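Ubiquitin-like-specific protease 2 (Saccharomyces cerevisiae, PDB 5LNB) removes SUMO from modified proteins as a cysteine protease of the Ulp1-like peptidase C48 family, the crystallised piece including its catalytic domain. Local coordinates at residues S22-F27 with S32-N37; T58-E63 with R269-L274; I280-L283 with N287-E290. All blocks are in the same frame, centred on the assembly; numbering follows the deposited sequence.

Following the chain from the N terminus, contact 1 comes first and closes a short loop: strand 23-26 turns back as strand 32-35 to make a beta hairpin. Contact 2 then spans about 200 residues, joining helix 51-67 to helix 264-285 and enclosing the central five-stranded sheet and most of the other helices. Contact 3 is local again, a tight turn from the end of helix 264-285 into helix 289-294. The three follow one another in series, with no nesting or crossing. Contacts 1 and 2 touch, through Leu-23 on Leu-272 and Phe-27 on Lys-59, while contacts 2 and 3 share helix 264-285.

Contact 1: residues S22-F27 with S32-N37; sequences SLCYKF and SYTITN
Both Phe-27 (chi1 -70°) and Tyr-33 (chi1 -67°) carry CG anti to the carbonyl carbon, and this sets their rings crosswise at the turn end of the hairpin. The result is an offset edge-to-face pair with planes at 86°: the edge of Phe-27 is directed at Tyr-33, and Phe-27 CE2 lies 3.4 Å from Tyr-33 CD1. Tyr-25 adds to the cluster from its own strand, laying CD1 over one face of the Phe-27 ring. Cutting Tyr-33 back to an alanine would probably leave the Phe-27 edge without its partner and open a gap next to Phe-56 and Lys-59.

Beneath the rings runs a regular antiparallel pairing. Tyr-25 and Tyr-33 form a hydrogen-bonded pair, Tyr-25 N to Tyr-33 O at 2.8 Å and Tyr-33 N to Tyr-25 O at 2.9 Å, both close to straight. Leu-23 and Ile-35 form the next one; here Ile-35 N reaches Leu-23 O at 2.7 Å, while the return bond from Leu-23 N is more bent. The same two residues pack on the ring-bearing face, CB to CB at 4.1 Å. Cys-24 and Thr-34, a non-hydrogen-bonded pair, face the other way, and there Cys-24 SG comes within 3.6 Å of Ser-32 OG. At the far end a water bridges Ser-22 OG and Asn-37 N, just where Thr-36 N-caps helix 37-40.

The hairpin lies against two long helices: Leu-23 and Tyr-25 rest on Leu-275 of helix 264-285, and Phe-27 and Tyr-33 rest on Lys-59 of helix 51-67.

Contact 2: residues T58-E63 with R269-L274; sequences TKFYIE and RHTLKL
Between 58-63 of helix 51-67, in the Ulp1-type catalytic domain, and 269-274 of the long helix 264-285, the contact rests on one threonine, Thr-271, which faces Phe-60 and Tyr-61. The approach is loose. Thr-271 CG2 comes obliquely to the Phe-60 ring, 4.3 Å from CE2, which the phenylalanine offers by holding CG anti to its backbone N (chi1 -176°). The hydroxyls of Tyr-61 and Thr-271 stay too far apart to bond directly. A water joins them instead, 2.5 Å from Tyr-61 OH and 3.1 Å from Thr-271 OG1, and it sits at the edge of the tyrosine ring in its plane. Thr-271 OG1 is also bonded to Asn-267 O, one turn back in its own helix.

This is plain helix-to-helix packing, with the two backbones still 10.5 Å apart between Phe-60 CA and Leu-272 CA; Leu-272 reaches helix 51-67 nearer its start, at Ile-53, Phe-56 and Phe-57. Within 58-63, Phe-60 sets CD2 over one face of the Tyr-61 ring. Lys-59 NZ makes a salt bridge to Glu-63 OE2 at 3.1 Å, from above the carboxylate plane, and each charge has a second mate, Asp-29 for the lysine and Arg-73 for the glutamate.

Contact 3: residues I280-L283 with N287-E290; sequences ISYL and NLYE
Leu-283 O is gripped by the chain that turns back past it: Leu-288 N bonds to it at 2.8 Å, in the carbonyl plane, and Tyr-289 N adds a weak, strongly bent bond at 3.2 Å. The Leu-283 side chain follows the same path. Its CD2 meets Leu-288 CB at 3.9 Å, the two leucines crossing at about a right angle, and its CB lies 4.0 Å from Tyr-289 CB, at the edge of the tyrosine ring.

The turn is a Schellman motif that ends helix 264-285. Asn-287 is its C-prime residue, with a positive phi of 55°, and Asn-287 N returns to Lys-284 O inside the wider bond from Leu-288 N to Leu-283 O. Helix 289-294 starts directly afterwards.

On the ring side, a chi1 of 177° turns Tyr-289 CG away from the backbone N and carries the ring back alongside Ile-280. The two side chains point the same way, and Ile-280 CG2 comes obliquely to the ring, 4.0 Å from Tyr-289 CE1. Pro-21, from the loop before strand 23-26, packs on Ile-280, Leu-283 and Tyr-289 together, and Lys-284 makes a cation-pi contact with the tyrosine.

Contact 1: residues S22-F27 with S32-N37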
# COMPACT_ATOMS: atom_id res chain seq x y z
N SER A 22 0.83 19.16 -14.66
CA SER A 22 0.71 18.02 -13.77
C SER A 22 1.31 16.79 -14.42
O SER A 22 1.22 16.59 -15.63
CB SER A 22 -0.75 17.78 -13.42
OG SER A 22 -1.34 18.96 -12.91
N LEU A 23 1.95 15.95 -13.60
CA LEU A 23 2.45 14.68 -14.08
C LEU A 23 1.30 13.76 -14.46
O LEU A 23 0.36 13.56 -13.68
CB LEU A 23 3.33 14.01 -13.03
CG LEU A 23 3.71 12.55 -13.29
CD1 LEU A 23 4.49 12.41 -14.60
CD2 LEU A 23 4.49 12.01 -12.10
N CYS A 24 1.37 13.20 -15.66
CA CYS A 24 0.44 12.17 -16.11
C CYS A 24 1.26 10.92 -16.38
O CYS A 24 2.07 10.90 -17.32
CB CYS A 24 -0.32 12.64 -17.35
SG CYS A 24 -1.62 11.51 -17.84
N TYR A 25 1.09 9.89 -15.57
CA TYR A 25 1.93 8.71 -15.65
C TYR A 25 1.09 7.50 -16.04
O TYR A 25 0.01 7.27 -15.48
CB TYR A 25 2.64 8.46 -14.32
CG TYR A 25 3.79 7.50 -14.45
CD1 TYR A 25 3.63 6.14 -14.17
CD2 TYR A 25 5.03 7.95 -14.87
CE1 TYR A 25 4.70 5.26 -14.30
CE2 TYR A 25 6.09 7.08 -14.99
CZ TYR A 25 5.92 5.75 -14.71
OH TYR A 25 7.00 4.91 -14.86
N LYS A 26 1.59 6.72 -17.00
CA LYS A 26 0.91 5.56 -17.57
C LYS A 26 1.64 4.29 -17.15
O LYS A 26 2.81 4.11 -17.51
CB LYS A 26 0.85 5.67 -19.09
CG LYS A 26 2.16 6.22 -19.70
CD LYS A 26 2.14 6.19 -21.24
CE LYS A 26 3.38 6.85 -21.85
NZ LYS A 26 3.34 8.35 -21.84
N PHE A 27 0.96 3.42 -16.41
CA PHE A 27 1.55 2.14 -16.01
C PHE A 27 1.27 1.05 -17.05
O PHE A 27 0.42 1.19 -17.92
CB PHE A 27 1.03 1.72 -14.64
CG PHE A 27 1.53 2.56 -13.51
CD1 PHE A 27 2.85 2.47 -13.10
CD2 PHE A 27 0.69 3.44 -12.85
CE1 PHE A 27 3.32 3.24 -12.06
CE2 PHE A 27 1.16 4.21 -11.82
CZ PHE A 27 2.47 4.11 -11.42
N SER A 32 -3.72 5.06 -15.54
CA SER A 32 -3.14 6.38 -15.69
C SER A 32 -3.37 7.19 -14.41
O SER A 32 -4.46 7.17 -13.84
CB SER A 32 -3.76 7.10 -16.89
OG SER A 32 -3.14 8.35 -17.12
N TYR A 33 -2.33 7.89 -13.96
CA TYR A 33 -2.39 8.69 -12.75
C TYR A 33 -1.97 10.12 -13.06
O TYR A 33 -1.00 10.35 -13.79
CB TYR A 33 -1.48 8.13 -11.64
CG TYR A 33 -1.91 6.79 -11.07
CD1 TYR A 33 -1.92 5.65 -11.87
CD2 TYR A 33 -2.28 6.67 -9.74
CE1 TYR A 33 -2.32 4.41 -11.35
CE2 TYR A 33 -2.66 5.45 -9.21
CZ TYR A 33 -2.68 4.32 -10.01
OH TYR A 33 -3.06 3.11 -9.47
N THR A 34 -2.71 11.08 -12.51
CA THR A 34 -2.36 12.49 -12.61
C THR A 34 -1.93 13.00 -11.25
O THR A 34 -2.66 12.82 -10.26
CB THR A 34 -3.53 13.31 -13.14
OG1 THR A 34 -3.77 12.99 -14.52
CG2 THR A 34 -3.24 14.80 -13.02
N ILE A 35 -0.75 13.61 -11.19
CA ILE A 35 -0.22 14.17 -9.95
C ILE A 35 -0.10 15.67 -10.15
O ILE A 35 0.71 16.13 -10.97
CB ILE A 35 1.14 13.56 -9.58
CG1 ILE A 35 1.00 12.05 -9.35
CG2 ILE A 35 1.74 14.30 -8.39
CD1 ILE A 35 -0.02 11.70 -8.29
N THR A 36 -0.89 16.44 -9.40
CA THR A 36 -0.88 17.89 -9.52
C THR A 36 0.08 18.49 -8.49
O THR A 36 0.58 17.81 -7.59
CB THR A 36 -2.28 18.48 -9.33
OG1 THR A 36 -2.68 18.33 -7.97
CG2 THR A 36 -3.30 17.82 -10.26
N ASN A 37 0.32 19.81 -8.64
CA ASN A 37 1.14 20.51 -7.66
C ASN A 37 0.52 20.44 -6.28
O ASN A 37 1.23 20.30 -5.28
CB ASN A 37 1.36 21.96 -8.08
CG ASN A 37 2.25 22.71 -7.11
OD1 ASN A 37 3.43 22.41 -6.99
ND2 ASN A 37 1.68 23.69 -6.41
O HOH W 1 0.03 20.76 -11.33

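Contact 2: residues T58-E63 with R269-L274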
# COMPACT_ATOMS: atom_id res chain seq x y z
N THR A 58 2.42 3.57 -4.01
CA THR A 58 2.22 2.15 -3.78
C THR A 58 2.09 1.42 -5.11
O THR A 58 2.73 0.38 -5.33
CB THR A 58 0.99 1.90 -2.90
OG1 THR A 58 -0.19 2.37 -3.57
CG2 THR A 58 1.13 2.60 -1.56
N LYS A 59 1.31 1.99 -6.03
CA LYS A 59 1.25 1.47 -7.39
C LYS A 59 2.62 1.49 -8.05
O LYS A 59 3.05 0.50 -8.65
CB LYS A 59 0.25 2.30 -8.20
CG LYS A 59 0.09 1.86 -9.63
CD LYS A 59 -0.72 0.59 -9.72
CE LYS A 59 -1.22 0.35 -11.15
NZ LYS A 59 -1.59 -1.08 -11.37
N PHE A 60 3.34 2.61 -7.92
CA PHE A 60 4.63 2.75 -8.58
C PHE A 60 5.60 1.65 -8.15
O PHE A 60 6.22 0.98 -8.99
CB PHE A 60 5.19 4.14 -8.29
CG PHE A 60 6.49 4.43 -8.99
CD1 PHE A 60 6.50 4.85 -10.31
CD2 PHE A 60 7.70 4.26 -8.33
CE1 PHE A 60 7.69 5.11 -10.96
CE2 PHE A 60 8.89 4.52 -8.98
CZ PHE A 60 8.89 4.95 -10.30
N TYR A 61 5.75 1.43 -6.84
CA TYR A 61 6.75 0.47 -6.37
C TYR A 61 6.32 -0.98 -6.53
O TYR A 61 7.18 -1.86 -6.60
CB TYR A 61 7.12 0.77 -4.92
CG TYR A 61 7.94 2.03 -4.81
CD1 TYR A 61 9.14 2.15 -5.51
CD2 TYR A 61 7.51 3.11 -4.06
CE1 TYR A 61 9.89 3.31 -5.45
CE2 TYR A 61 8.25 4.28 -3.99
CZ TYR A 61 9.44 4.37 -4.68
OH TYR A 61 10.18 5.52 -4.60
N ILE A 62 5.02 -1.25 -6.62
CA ILE A 62 4.60 -2.62 -6.90
C ILE A 62 4.80 -2.95 -8.37
O ILE A 62 5.22 -4.06 -8.72
CB ILE A 62 3.15 -2.84 -6.44
CG1 ILE A 62 3.10 -2.83 -4.91
CG2 ILE A 62 2.61 -4.14 -7.00
CD1 ILE A 62 1.70 -2.97 -4.35
N GLU A 63 4.54 -1.99 -9.25
CA GLU A 63 4.83 -2.18 -10.67
C GLU A 63 6.32 -2.39 -10.90
O GLU A 63 6.72 -3.19 -11.75
CB GLU A 63 4.31 -0.99 -11.46
CG GLU A 63 2.79 -0.93 -11.52
CD GLU A 63 2.20 -1.97 -12.47
OE1 GLU A 63 2.85 -2.27 -13.50
OE2 GLU A 63 1.09 -2.48 -12.19
N ARG A 269 10.22 13.22 -3.56
CA ARG A 269 10.08 14.43 -4.37
C ARG A 269 10.97 14.36 -5.60
O ARG A 269 10.54 14.67 -6.71
CB ARG A 269 10.43 15.68 -3.56
CG ARG A 269 9.43 16.10 -2.53
CD ARG A 269 9.56 17.60 -2.25
NE ARG A 269 10.95 18.08 -2.25
CZ ARG A 269 11.74 18.10 -1.18
NH1 ARG A 269 11.30 17.65 -0.01
NH2 ARG A 269 12.98 18.57 -1.27
N HIS A 270 12.23 13.95 -5.41
CA HIS A 270 13.14 13.82 -6.54
C HIS A 270 12.60 12.83 -7.56
O HIS A 270 12.74 13.04 -8.77
CB HIS A 270 14.52 13.39 -6.06
CG HIS A 270 15.57 13.45 -7.13
ND1 HIS A 270 16.17 12.32 -7.65
CD2 HIS A 270 16.12 14.51 -7.78
CE1 HIS A 270 17.05 12.68 -8.57
NE2 HIS A 270 17.04 14.00 -8.67
N THR A 271 11.99 11.73 -7.11
CA THR A 271 11.45 10.76 -8.05
C THR A 271 10.31 11.37 -8.87
O THR A 271 10.31 11.28 -10.11
CB THR A 271 10.96 9.51 -7.32
OG1 THR A 271 12.06 8.87 -6.66
CG2 THR A 271 10.31 8.54 -8.30
N LEU A 272 9.34 11.98 -8.20
CA LEU A 272 8.22 12.60 -8.90
C LEU A 272 8.72 13.71 -9.83
O LEU A 272 8.41 13.73 -11.02
CB LEU A 272 7.21 13.14 -7.90
CG LEU A 272 6.15 12.17 -7.42
CD1 LEU A 272 5.21 12.86 -6.44
CD2 LEU A 272 5.38 11.62 -8.63
N LYS A 273 9.51 14.63 -9.28
CA LYS A 273 10.06 15.72 -10.07
C LYS A 273 10.71 15.18 -11.34
O LYS A 273 10.52 15.72 -12.43
CB LYS A 273 11.07 16.51 -9.24
CG LYS A 273 11.52 17.81 -9.91
CD LYS A 273 10.31 18.68 -10.22
CE LYS A 273 10.60 19.70 -11.30
NZ LYS A 273 9.35 20.39 -11.71
N LEU A 274 11.48 14.10 -11.21
CA LEU A 274 12.15 13.51 -12.36
C LEU A 274 11.13 12.95 -13.36
O LEU A 274 11.25 13.18 -14.57
CB LEU A 274 13.11 12.43 -11.89
CG LEU A 274 14.09 11.76 -12.85
CD1 LEU A 274 14.45 12.67 -14.01
CD2 LEU A 274 15.34 11.36 -12.06
O HOH W 2 12.22 5.80 -6.04

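Contact 3: residues I280-L283 with N287-E290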
# COMPACT_ATOMS: atom_id res chain seq x y z
N ILE A 280 7.44 16.20 -19.43
CA ILE A 280 7.55 17.44 -20.18
C ILE A 280 8.35 17.22 -21.46
O ILE A 280 7.97 17.70 -22.54
CB ILE A 280 8.18 18.55 -19.32
CG1 ILE A 280 7.21 19.00 -18.22
CG2 ILE A 280 8.59 19.73 -20.19
CD1 ILE A 280 7.86 19.91 -17.20
N SER A 281 9.47 16.51 -21.36
CA SER A 281 10.24 16.22 -22.57
C SER A 281 9.37 15.49 -23.58
O SER A 281 9.37 15.83 -24.77
CB SER A 281 11.48 15.40 -22.24
OG SER A 281 12.40 16.18 -21.51
N TYR A 282 8.62 14.49 -23.12
CA TYR A 282 7.70 13.81 -24.02
C TYR A 282 6.73 14.80 -24.66
O TYR A 282 6.54 14.80 -25.88
CB TYR A 282 6.95 12.71 -23.28
CG TYR A 282 5.73 12.23 -24.03
CD1 TYR A 282 5.87 11.43 -25.16
CD2 TYR A 282 4.46 12.60 -23.63
CE1 TYR A 282 4.76 11.00 -25.87
CE2 TYR A 282 3.34 12.17 -24.34
CZ TYR A 282 3.49 11.37 -25.45
OH TYR A 282 2.39 10.94 -26.17
N LEU A 283 6.10 15.66 -23.85
CA LEU A 283 5.12 16.59 -24.39
C LEU A 283 5.74 17.52 -25.42
O LEU A 283 5.12 17.84 -26.44
CB LEU A 283 4.47 17.41 -23.26
CG LEU A 283 3.50 16.69 -22.32
CD1 LEU A 283 3.02 17.62 -21.20
CD2 LEU A 283 2.32 16.11 -23.08
N ASN A 287 5.01 17.85 -29.54
CA ASN A 287 4.37 19.15 -29.76
C ASN A 287 3.00 19.23 -29.09
O ASN A 287 2.08 19.88 -29.59
CB ASN A 287 4.27 19.45 -31.26
CG ASN A 287 5.64 19.49 -31.93
OD1 ASN A 287 6.45 20.38 -31.66
ND2 ASN A 287 5.90 18.52 -32.80
N LEU A 288 2.86 18.56 -27.94
CA LEU A 288 1.66 18.64 -27.12
C LEU A 288 1.82 19.56 -25.91
O LEU A 288 0.85 19.78 -25.18
CB LEU A 288 1.27 17.25 -26.61
CG LEU A 288 0.95 16.18 -27.67
CD1 LEU A 288 0.80 14.83 -27.01
CD2 LEU A 288 -0.30 16.55 -28.42
N TYR A 289 3.03 20.08 -25.67
CA TYR A 289 3.28 20.86 -24.46
C TYR A 289 2.39 22.10 -24.40
O TYR A 289 1.76 22.36 -23.37
CB TYR A 289 4.76 21.23 -24.40
CG TYR A 289 5.14 22.09 -23.23
CD1 TYR A 289 5.23 21.56 -21.95
CD2 TYR A 289 5.43 23.44 -23.40
CE1 TYR A 289 5.58 22.34 -20.87
CE2 TYR A 289 5.79 24.23 -22.34
CZ TYR A 289 5.87 23.68 -21.07
OH TYR A 289 6.22 24.45 -20.00
N GLU A 290 2.32 22.87 -25.49
CA GLU A 290 1.53 24.10 -25.46
C GLU A 290 0.05 23.81 -25.21
O GLU A 290 -0.59 24.51 -24.41
CB GLU A 290 1.72 24.88 -26.76
CG GLU A 290 3.09 25.54 -26.89
CD GLU A 290 3.38 26.51 -25.74
OE1 GLU A 290 2.42 27.10 -25.21
OE2 GLU A 290 4.57 26.67 -25.38